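Local coordinates for haloacid dehalogenase domain protein hydrolase (Planctomyces limnophilus, PDB 4OVY) that is probably a metal-dependent hydrolase, putatively a phosphatase, of the haloacid dehalogenase superfamily, and carries a bound calcium ion, at residues E18-V23 against L147-Q152; A60-R65 against T120-K125; R124-P129 against R133-C138. One frame throughout, in Å; residues are numbered along the deposited sequence.

Interaction 1. Residues E18-V23 against L147-Q152; sequences EYVKSV and LAFLRQ
Val20 is the single residue of helix segment 18-23 that meets segment 147-152, and it does so against two consecutive side chains, Phe149 and Leu150. The contact is wholly apolar and small, about 120 Å² summed over both sides, and Val20 supplies roughly half of that area. Its CA-CB bond points toward the other helix, and the closest pair of CA atoms, Val20 and Leu150, stands 7.6 Å apart. The valine branches divide the work. CG2, which lies beside the backbone N, reaches Leu150 CD2 at 3.6 Å. The same methyl is 3.8 Å from Phe149 CE2, while CG1 borders both CE2 and CZ of that ring. The phenyl group therefore spans the two methyls with one corner, meeting CG2 obliquely and arriving from the direction opposite to Val20. Neither Phe149 nor Leu150 leaves its backbone pointing at the valine. In Phe149 the ring is swung anti to the backbone N (chi1 176°), which carries CE2 back across to the neighbouring helix; Leu150 comes in with its CD2 methyl. Around this apolar patch, His153 touches Val20 and also meets the Phe149 ring, and Pro3 packs on Phe149. Leu150 touches Val39 and Phe41 of strand 38-41, and Leu147 touches Phe41, so helix 141-152 packs against this strand of the mixed sheet, with helix 11-24 alongside it.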
loop_
_atom_site.group_PDB
_atom_site.type_symbol
_atom_site.label_atom_id
_atom_site.label_comp_id
_atom_site.label_asym_id
_atom_site.label_seq_id
_atom_site.Cartn_x
_atom_site.Cartn_y
_atom_site.Cartn_z
ATOM N N GLU A 18 -12.693 15.105 -21.671
ATOM C CA GLU A 18 -13.710 15.909 -20.981
ATOM C C GLU A 18 -13.604 15.761 -19.462
ATOM O O GLU A 18 -13.621 16.750 -18.718
ATOM C CB GLU A 18 -15.113 15.490 -21.450
ATOM C CG GLU A 18 -16.269 16.329 -20.917
ATOM C CD GLU A 18 -17.536 16.190 -21.765
ATOM O OE1 GLU A 18 -17.889 15.037 -22.118
ATOM O OE2 GLU A 18 -18.177 17.230 -22.088
ATOM N N TYR A 19 -13.495 14.521 -19.010
ATOM C CA TYR A 19 -13.442 14.234 -17.584
ATOM C C TYR A 19 -12.173 14.793 -16.942
ATOM O O TYR A 19 -12.233 15.451 -15.900
ATOM C CB TYR A 19 -13.538 12.730 -17.349
ATOM C CG TYR A 19 -13.630 12.359 -15.894
ATOM C CD1 TYR A 19 -14.813 12.552 -15.190
ATOM C CD2 TYR A 19 -12.543 11.810 -15.221
ATOM C CE1 TYR A 19 -14.915 12.208 -13.853
ATOM C CE2 TYR A 19 -12.634 11.459 -13.875
ATOM C CZ TYR A 19 -13.820 11.666 -13.198
ATOM O OH TYR A 19 -13.926 11.331 -11.869
ATOM N N VAL A 20 -11.026 14.542 -17.565
ATOM C CA VAL A 20 -9.768 15.039 -17.020
ATOM C C VAL A 20 -9.783 16.571 -16.960
ATOM O O VAL A 20 -9.381 17.158 -15.961
ATOM C CB VAL A 20 -8.553 14.508 -17.801
ATOM C CG1 VAL A 20 -7.271 15.209 -17.356
ATOM C CG2 VAL A 20 -8.434 12.998 -17.594
ATOM N N LYS A 21 -10.270 17.215 -18.013
ATOM C CA LYS A 21 -10.395 18.670 -18.002
ATOM C C LYS A 21 -11.286 19.144 -16.862
ATOM O O LYS A 21 -10.953 20.088 -16.142
ATOM C CB LYS A 21 -10.966 19.172 -19.321
ATOM C CG LYS A 21 -10.878 20.686 -19.474
ATOM C CD LYS A 21 -11.143 21.112 -20.905
ATOM C CE LYS A 21 -10.062 20.640 -21.873
ATOM N NZ LYS A 21 -8.707 21.137 -21.510
ATOM N N SER A 22 -12.420 18.471 -16.698
ATOM C CA SER A 22 -13.419 18.871 -15.720
ATOM C C SER A 22 -12.911 18.742 -14.284
ATOM O O SER A 22 -13.168 19.614 -13.452
ATOM C CB SER A 22 -14.679 18.033 -15.900
ATOM O OG SER A 22 -15.675 18.440 -14.988
ATOM N N VAL A 23 -12.181 17.670 -13.991
ATOM C CA VAL A 23 -11.722 17.455 -12.623
ATOM C C VAL A 23 -10.408 18.172 -12.278
ATOM O O VAL A 23 -10.037 18.234 -11.112
ATOM C CB VAL A 23 -11.616 15.953 -12.265
ATOM C CG1 VAL A 23 -12.949 15.247 -12.496
ATOM C CG2 VAL A 23 -10.468 15.276 -13.002
ATOM N N LEU A 147 -1.640 6.842 -19.551
ATOM C CA LEU A 147 -0.903 6.941 -18.285
ATOM C C LEU A 147 -0.111 8.258 -18.170
ATOM O O LEU A 147 -0.186 8.942 -17.150
ATOM C CB LEU A 147 0.044 5.752 -18.122
ATOM C CG LEU A 147 -0.616 4.405 -17.818
ATOM C CD1 LEU A 147 0.392 3.289 -18.038
ATOM C CD2 LEU A 147 -1.174 4.364 -16.402
ATOM N N ALA A 148 0.629 8.607 -19.220
ATOM C CA ALA A 148 1.413 9.847 -19.236
ATOM C C ALA A 148 0.522 11.086 -19.132
ATOM O O ALA A 148 0.828 12.024 -18.395
ATOM C CB ALA A 148 2.266 9.925 -20.503
ATOM N N PHE A 149 -0.578 11.074 -19.879
ATOM C CA PHE A 149 -1.536 12.175 -19.903
ATOM C C PHE A 149 -2.104 12.423 -18.504
ATOM O O PHE A 149 -2.176 13.556 -18.037
ATOM C CB PHE A 149 -2.662 11.848 -20.889
ATOM C CG PHE A 149 -3.771 12.865 -20.923
ATOM C CD1 PHE A 149 -3.552 14.136 -21.445
ATOM C CD2 PHE A 149 -5.041 12.542 -20.473
ATOM C CE1 PHE A 149 -4.579 15.071 -21.495
ATOM C CE2 PHE A 149 -6.072 13.478 -20.515
ATOM C CZ PHE A 149 -5.839 14.745 -21.027
ATOM N N LEU A 150 -2.506 11.350 -17.840
ATOM C CA LEU A 150 -3.045 11.452 -16.485
ATOM C C LEU A 150 -1.996 11.964 -15.496
ATOM O O LEU A 150 -2.282 12.834 -14.671
ATOM C CB LEU A 150 -3.607 10.101 -16.039
ATOM C CG LEU A 150 -4.843 9.651 -16.830
ATOM C CD1 LEU A 150 -5.142 8.181 -16.593
ATOM C CD2 LEU A 150 -6.056 10.511 -16.496
ATOM N N ARG A 151 -0.779 11.444 -15.583
ATOM C CA ARG A 151 0.292 11.907 -14.694
ATOM C C ARG A 151 0.650 13.377 -14.953
ATOM O O ARG A 151 0.933 14.117 -14.018
ATOM C CB ARG A 151 1.509 10.985 -14.772
ATOM C CG ARG A 151 1.244 9.626 -14.124
ATOM C CD ARG A 151 2.521 8.822 -13.924
ATOM N NE ARG A 151 3.125 8.423 -15.192
ATOM C CZ ARG A 151 3.084 7.198 -15.732
ATOM N NH1 ARG A 151 3.678 6.993 -16.894
ATOM N NH2 ARG A 151 2.461 6.177 -15.141
ATOM N N GLN A 152 0.592 13.807 -16.207
ATOM C CA GLN A 152 0.785 15.229 -16.543
ATOM C C GLN A 152 -0.254 16.127 -15.874
ATOM O O GLN A 152 0.024 17.286 -15.594
ATOM C CB GLN A 152 0.764 15.438 -18.058
ATOM C CG GLN A 152 2.021 14.940 -18.764
ATOM C CD GLN A 152 1.837 14.775 -20.270
ATOM O OE1 GLN A 152 0.870 15.275 -20.856
ATOM N NE2 GLN A 152 2.768 14.068 -20.901
#

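Interaction 2. Residues A60-R65 against T120-K125; sequences ALDRVR and TEWIRK
Trp122 NE1 donates to Asp62 OD2 at 2.8 Å, and this one bond carries nearly the whole contact between two helix segments that bury only about 103 Å² together. The bond is close to linear, with an angle of 171° at the hydrogen. On the donor side the oxygen sits at the indole edge, almost in the ring plane; on the acceptor side it is met on its anti side, slightly out of the carboxylate plane. Carboxylate and indole are turned well away from coplanar, their planes 59° apart. Both CA-CB bonds aim across the gap, and the indole leaves helix 112-125 with CG anti to the backbone N (chi1 -177°), which extends its N-H edge to the aspartate. In the next shell, the second carboxylate oxygen is engaged within its own helix: Arg65 NH1 forms a salt bridge with Asp62 OD1 at 3.2 Å, one turn further on, and probably steadies the rotation of the carboxylate while offsetting its charge. Phe59 meets the indole edge-to-face, and Val55 and Ala58 also pack on it, so the indole is held between its hydrogen bond and an apolar flank of helix 55-67. The arrangement ties two helices of the all-helical region that follows strand 38-41, consistent with a helical cap inserted into the Rossmann-like core of haloacid dehalogenase enzymes; the Trp122 side chain lies about 10 Å from that of calcium-binding Asp44.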
loop_
_atom_site.group_PDB
_atom_site.type_symbol
_atom_site.label_atom_id
_atom_site.label_comp_id
_atom_site.label_asym_id
_atom_site.label_seq_id
_atom_site.Cartn_x
_atom_site.Cartn_y
_atom_site.Cartn_z
ATOM N N ALA A 60 4.777 -19.271 -14.897
ATOM C CA ALA A 60 4.569 -20.422 -14.009
ATOM C C ALA A 60 4.794 -21.746 -14.746
ATOM O O ALA A 60 5.389 -22.676 -14.195
ATOM C CB ALA A 60 3.174 -20.377 -13.400
ATOM N N LEU A 61 4.332 -21.820 -15.991
ATOM C CA LEU A 61 4.563 -22.985 -16.848
ATOM C C LEU A 61 6.051 -23.289 -17.029
ATOM O O LEU A 61 6.484 -24.443 -16.887
ATOM C CB LEU A 61 3.889 -22.797 -18.219
ATOM C CG LEU A 61 2.472 -23.371 -18.368
ATOM C CD1 LEU A 61 1.535 -22.964 -17.237
ATOM C CD2 LEU A 61 1.874 -23.003 -19.721
ATOM N N ASP A 62 6.835 -22.262 -17.346
ATOM C CA ASP A 62 8.280 -22.448 -17.531
ATOM C C ASP A 62 8.953 -22.859 -16.226
ATOM O O ASP A 62 9.832 -23.738 -16.213
ATOM C CB ASP A 62 8.937 -21.186 -18.097
ATOM C CG ASP A 62 8.649 -20.986 -19.577
ATOM O OD1 ASP A 62 8.121 -21.922 -20.222
ATOM O OD2 ASP A 62 8.959 -19.889 -20.100
ATOM N N ARG A 63 8.527 -22.248 -15.126
ATOM C CA ARG A 63 9.082 -22.585 -13.813
ATOM C C ARG A 63 8.781 -24.034 -13.423
ATOM O O ARG A 63 9.668 -24.740 -12.966
ATOM C CB ARG A 63 8.571 -21.620 -12.747
ATOM C CG ARG A 63 9.034 -20.178 -12.944
ATOM C CD ARG A 63 10.541 -20.024 -12.861
ATOM N NE ARG A 63 11.059 -20.438 -11.561
ATOM C CZ ARG A 63 12.328 -20.739 -11.313
ATOM N NH1 ARG A 63 13.249 -20.694 -12.274
ATOM N NH2 ARG A 63 12.673 -21.100 -10.086
ATOM N N VAL A 64 7.539 -24.474 -13.618
ATOM C CA VAL A 64 7.156 -25.866 -13.329
ATOM C C VAL A 64 7.983 -26.831 -14.180
ATOM O O VAL A 64 8.523 -27.817 -13.673
ATOM C CB VAL A 64 5.640 -26.096 -13.535
ATOM C CG1 VAL A 64 5.292 -27.583 -13.584
ATOM C CG2 VAL A 64 4.853 -25.408 -12.432
ATOM N N ARG A 65 8.104 -26.531 -15.469
ATOM C CA ARG A 65 8.912 -27.363 -16.362
ATOM C C ARG A 65 10.362 -27.470 -15.901
ATOM O O ARG A 65 10.945 -28.550 -15.941
ATOM C CB ARG A 65 8.844 -26.841 -17.796
ATOM C CG ARG A 65 7.498 -27.110 -18.438
ATOM C CD ARG A 65 7.505 -26.840 -19.928
ATOM N NE ARG A 65 6.140 -26.731 -20.432
ATOM C CZ ARG A 65 5.510 -25.591 -20.721
ATOM N NH1 ARG A 65 6.114 -24.409 -20.580
ATOM N NH2 ARG A 65 4.261 -25.636 -21.168
ATOM N N THR A 120 12.826 -11.250 -13.285
ATOM C CA THR A 120 13.546 -10.332 -14.181
ATOM C C THR A 120 14.265 -11.074 -15.302
ATOM O O THR A 120 14.222 -10.666 -16.463
ATOM C CB THR A 120 14.536 -9.476 -13.380
ATOM O OG1 THR A 120 13.793 -8.650 -12.478
ATOM C CG2 THR A 120 15.387 -8.597 -14.300
ATOM N N GLU A 121 14.920 -12.172 -14.955
ATOM C CA GLU A 121 15.586 -12.988 -15.945
ATOM C C GLU A 121 14.590 -13.639 -16.903
ATOM O O GLU A 121 14.820 -13.660 -18.105
ATOM C CB GLU A 121 16.478 -14.022 -15.270
ATOM C CG GLU A 121 17.698 -13.397 -14.615
ATOM C CD GLU A 121 18.589 -12.685 -15.619
ATOM O OE1 GLU A 121 19.373 -13.374 -16.311
ATOM O OE2 GLU A 121 18.493 -11.436 -15.717
ATOM N N TRP A 122 13.472 -14.132 -16.384
ATOM C CA TRP A 122 12.467 -14.740 -17.249
ATOM C C TRP A 122 11.868 -13.720 -18.212
ATOM O O TRP A 122 11.753 -13.982 -19.408
ATOM C CB TRP A 122 11.342 -15.383 -16.437
ATOM C CG TRP A 122 10.349 -16.059 -17.320
ATOM C CD1 TRP A 122 10.429 -17.328 -17.814
ATOM C CD2 TRP A 122 9.141 -15.498 -17.848
ATOM N NE1 TRP A 122 9.339 -17.598 -18.601
ATOM C CE2 TRP A 122 8.537 -16.489 -18.647
ATOM C CE3 TRP A 122 8.510 -14.255 -17.724
ATOM C CZ2 TRP A 122 7.327 -16.283 -19.310
ATOM C CZ3 TRP A 122 7.304 -14.051 -18.392
ATOM C CH2 TRP A 122 6.731 -15.059 -19.173
ATOM N N ILE A 123 11.482 -12.558 -17.701
ATOM C CA ILE A 123 10.732 -11.615 -18.528
ATOM C C ILE A 123 11.601 -10.940 -19.597
ATOM O O ILE A 123 11.081 -10.374 -20.554
ATOM C CB ILE A 123 9.951 -10.583 -17.676
ATOM C CG1 ILE A 123 8.694 -10.125 -18.434
ATOM C CG2 ILE A 123 10.841 -9.416 -17.268
ATOM C CD1 ILE A 123 7.522 -9.806 -17.545
ATOM N N ARG A 124 12.918 -11.014 -19.461
ATOM C CA ARG A 124 13.771 -10.540 -20.544
ATOM C C ARG A 124 14.148 -11.653 -21.540
ATOM O O ARG A 124 14.475 -11.357 -22.683
ATOM C CB ARG A 124 14.990 -9.799 -19.998
ATOM C CG ARG A 124 16.019 -10.664 -19.317
ATOM C CD ARG A 124 17.257 -9.861 -18.945
ATOM N NE ARG A 124 18.380 -10.753 -18.661
ATOM C CZ ARG A 124 19.068 -11.425 -19.585
ATOM N NH1 ARG A 124 18.777 -11.309 -20.883
ATOM N NH2 ARG A 124 20.060 -12.222 -19.212
ATOM N N LYS A 125 14.061 -12.919 -21.134
ATOM C CA LYS A 125 14.410 -14.042 -22.026
ATOM C C LYS A 125 13.218 -14.635 -22.771
ATOM O O LYS A 125 13.363 -15.112 -23.903
ATOM C CB LYS A 125 15.111 -15.152 -21.243
ATOM C CG LYS A 125 16.478 -14.756 -20.728
ATOM C CD LYS A 125 17.116 -15.886 -19.944
ATOM C CE LYS A 125 18.464 -15.454 -19.392
ATOM N NZ LYS A 125 19.260 -16.602 -18.887
#

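Interaction 3. Residues R124-P129 against R133-C138; sequences RKARHP and RPYTEC
A short-range, partly buried contact joins Arg127, His128 and their neighbours to Arg133-Tyr135, where the chain leaves helix 112-125, turns, and heads toward helix 141-152. Its evidence is first of all in the backbone: His128 N donates to Arg133 O at 2.9 Å, with 170° at the hydrogen, and Arg127 CA adds a CA-H...O contact to the same carbonyl. A second link runs through water 1, which donates to Ala126 O and accepts from Tyr135 N, the latter at 2.9 Å. Tyr135 buries the largest area. Its CA-CB bond runs past the other segment, yet CG lies beside the backbone N (chi1 -72°), which lays one ring face against the Arg127-His128 peptide. His128 N stands 3.9 Å above that face, displaced toward the rim, while Ala126 CB touches the ring at its edge. His128 and Tyr135 meet rim to rim, planes 61° apart, with His128 CD2 at 3.6 Å from Tyr135 CE1. Cys138 SG lies 3.9 Å from His128 CB, oblique to the imidazole. At the phenol end, water 2 lies 2.6 Å from Tyr135 OH, in the ring plane, and Pro129 crosses the tyrosine at about a right angle, its CD near OH. A leucine in place of Tyr135 would probably strip the Arg127-His128 peptide of its aromatic cover and leave water 2 without its phenolic partner. The imidazole is fixed from beyond the contact, NE2 bonded to Gln51 O and ND1 to Lys130 N, while Arg127 NH2 bonds a citrate, probably from the crystallisation liquor. The chemistry is thus one of division: backbone polar groups are met by a carbonyl and a water, aromatic surface shields the peptide between them, and the extended chain of Arg127 leads its charge away from segment 133-138.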
loop_
_atom_site.group_PDB
_atom_site.type_symbol
_atom_site.label_atom_id
_atom_site.label_comp_id
_atom_site.label_asym_id
_atom_site.label_seq_id
_atom_site.Cartn_x
_atom_site.Cartn_y
_atom_site.Cartn_z
ATOM N N ARG A 124 12.918 -11.014 -19.461
ATOM C CA ARG A 124 13.771 -10.540 -20.544
ATOM C C ARG A 124 14.148 -11.653 -21.540
ATOM O O ARG A 124 14.475 -11.357 -22.683
ATOM C CB ARG A 124 14.990 -9.799 -19.998
ATOM C CG ARG A 124 16.019 -10.664 -19.317
ATOM C CD ARG A 124 17.257 -9.861 -18.945
ATOM N NE ARG A 124 18.380 -10.753 -18.661
ATOM C CZ ARG A 124 19.068 -11.425 -19.585
ATOM N NH1 ARG A 124 18.777 -11.309 -20.883
ATOM N NH2 ARG A 124 20.060 -12.222 -19.212
ATOM N N LYS A 125 14.061 -12.919 -21.134
ATOM C CA LYS A 125 14.410 -14.042 -22.026
ATOM C C LYS A 125 13.218 -14.635 -22.771
ATOM O O LYS A 125 13.363 -15.112 -23.903
ATOM C CB LYS A 125 15.111 -15.152 -21.243
ATOM C CG LYS A 125 16.478 -14.756 -20.728
ATOM C CD LYS A 125 17.116 -15.886 -19.944
ATOM C CE LYS A 125 18.464 -15.454 -19.392
ATOM N NZ LYS A 125 19.260 -16.602 -18.887
ATOM N N ALA A 126 12.050 -14.631 -22.133
ATOM C CA ALA A 126 10.855 -15.210 -22.732
ATOM C C ALA A 126 10.308 -14.285 -23.807
ATOM O O ALA A 126 10.570 -13.082 -23.799
ATOM C CB ALA A 126 9.796 -15.461 -21.671
ATOM N N ARG A 127 9.529 -14.844 -24.722
ATOM C CA ARG A 127 8.903 -14.032 -25.761
ATOM C C ARG A 127 7.507 -14.514 -26.085
ATOM O O ARG A 127 7.184 -15.694 -25.922
ATOM C CB ARG A 127 9.762 -14.019 -27.020
ATOM C CG ARG A 127 9.651 -15.262 -27.879
ATOM C CD ARG A 127 10.541 -15.126 -29.095
ATOM N NE ARG A 127 10.414 -16.249 -30.013
ATOM C CZ ARG A 127 11.001 -16.301 -31.210
ATOM N NH1 ARG A 127 11.754 -15.288 -31.640
ATOM N NH2 ARG A 127 10.839 -17.370 -31.983
ATOM N N HIS A 128 6.684 -13.591 -26.558
ATOM C CA HIS A 128 5.330 -13.916 -26.922
ATOM C C HIS A 128 5.378 -14.849 -28.139
ATOM O O HIS A 128 6.140 -14.594 -29.084
ATOM C CB HIS A 128 4.544 -12.639 -27.224
ATOM C CG HIS A 128 3.070 -12.847 -27.242
ATOM N ND1 HIS A 128 2.426 -13.456 -28.292
ATOM C CD2 HIS A 128 2.113 -12.558 -26.329
ATOM C CE1 HIS A 128 1.131 -13.526 -28.036
ATOM N NE2 HIS A 128 0.917 -12.992 -26.846
ATOM N N PRO A 129 4.585 -15.940 -28.116
ATOM C CA PRO A 129 4.630 -16.925 -29.212
ATOM C C PRO A 129 4.127 -16.396 -30.559
ATOM O O PRO A 129 4.513 -16.912 -31.598
ATOM C CB PRO A 129 3.716 -18.052 -28.714
ATOM C CG PRO A 129 2.820 -17.408 -27.718
ATOM C CD PRO A 129 3.634 -16.334 -27.061
ATOM N N ARG A 133 8.320 -10.962 -29.476
ATOM C CA ARG A 133 8.948 -9.866 -28.751
ATOM C C ARG A 133 8.780 -10.184 -27.267
ATOM O O ARG A 133 7.918 -10.998 -26.908
ATOM C CB ARG A 133 8.237 -8.548 -29.049
ATOM C CG ARG A 133 8.245 -8.135 -30.512
ATOM C CD ARG A 133 7.268 -6.997 -30.771
ATOM N NE ARG A 133 7.715 -5.732 -30.185
ATOM C CZ ARG A 133 7.105 -4.556 -30.356
ATOM N NH1 ARG A 133 6.003 -4.461 -31.094
ATOM N NH2 ARG A 133 7.606 -3.462 -29.788
ATOM N N PRO A 134 9.580 -9.542 -26.399
ATOM C CA PRO A 134 9.364 -9.705 -24.966
ATOM C C PRO A 134 7.939 -9.314 -24.588
ATOM O O PRO A 134 7.352 -8.432 -25.216
ATOM C CB PRO A 134 10.355 -8.721 -24.343
ATOM C CG PRO A 134 11.399 -8.517 -25.375
ATOM C CD PRO A 134 10.694 -8.623 -26.689
ATOM N N TYR A 135 7.393 -9.963 -23.572
ATOM C CA TYR A 135 6.024 -9.682 -23.147
ATOM C C TYR A 135 5.845 -8.217 -22.732
ATOM O O TYR A 135 4.769 -7.653 -22.900
ATOM C CB TYR A 135 5.615 -10.622 -22.007
ATOM C CG TYR A 135 5.396 -12.049 -22.445
ATOM C CD1 TYR A 135 4.228 -12.417 -23.105
ATOM C CD2 TYR A 135 6.344 -13.038 -22.186
ATOM C CE1 TYR A 135 4.008 -13.727 -23.504
ATOM C CE2 TYR A 135 6.133 -14.353 -22.584
ATOM C CZ TYR A 135 4.963 -14.693 -23.235
ATOM O OH TYR A 135 4.740 -15.993 -23.634
ATOM N N THR A 136 6.908 -7.608 -22.213
ATOM C CA THR A 136 6.894 -6.202 -21.814
ATOM C C THR A 136 6.847 -5.224 -22.998
ATOM O O THR A 136 6.639 -4.034 -22.791
ATOM C CB THR A 136 8.118 -5.863 -20.939
ATOM O OG1 THR A 136 9.305 -6.312 -21.599
ATOM C CG2 THR A 136 8.023 -6.558 -19.570
ATOM N N GLU A 137 7.060 -5.718 -24.218
ATOM C CA GLU A 137 6.831 -4.932 -25.434
ATOM C C GLU A 137 5.439 -5.163 -26.023
ATOM O O GLU A 137 5.051 -4.493 -26.992
ATOM C CB GLU A 137 7.906 -5.221 -26.480
ATOM C CG GLU A 137 9.258 -4.623 -26.128
ATOM C CD GLU A 137 10.335 -4.933 -27.156
ATOM O OE1 GLU A 137 10.008 -5.159 -28.344
ATOM O OE2 GLU A 137 11.520 -4.950 -26.767
ATOM N N CYS A 138 4.678 -6.084 -25.427
ATOM C CA CYS A 138 3.306 -6.336 -25.843
ATOM C C CYS A 138 2.332 -5.524 -24.984
ATOM O O CYS A 138 1.239 -5.977 -24.634
ATOM C CB CYS A 138 3.018 -7.838 -25.804
ATOM S SG CYS A 138 4.148 -8.783 -26.866
HETATM O O HOH W 1 9.217 -11.522 -22.000
HETATM O O HOH W 2 6.699 -17.665 -23.248
#

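Interactions 2 and 3 are neighbours, their centres about 11 Å apart, and both use helix 112-125, sharing Arg124 and Lys125. They touch where Trp122 CH2 lies 3.5 Å from Tyr135 CE2, so the two aromatic side chains couple the helical region to the segment returning to the core. Interaction 1 stands apart, its centre about 36 Å from that of interaction 2 and 30 Å from that of interaction 3. Along the chain its two segments enclose the others: helix 11-24 comes first, then helix 55-67, helix 112-125 and the turn, and finally helix 141-152. Interaction 1 thus packs helices on the sheet domain, whereas 2 and 3 lie in the probable cap and in the chain that leads back from it.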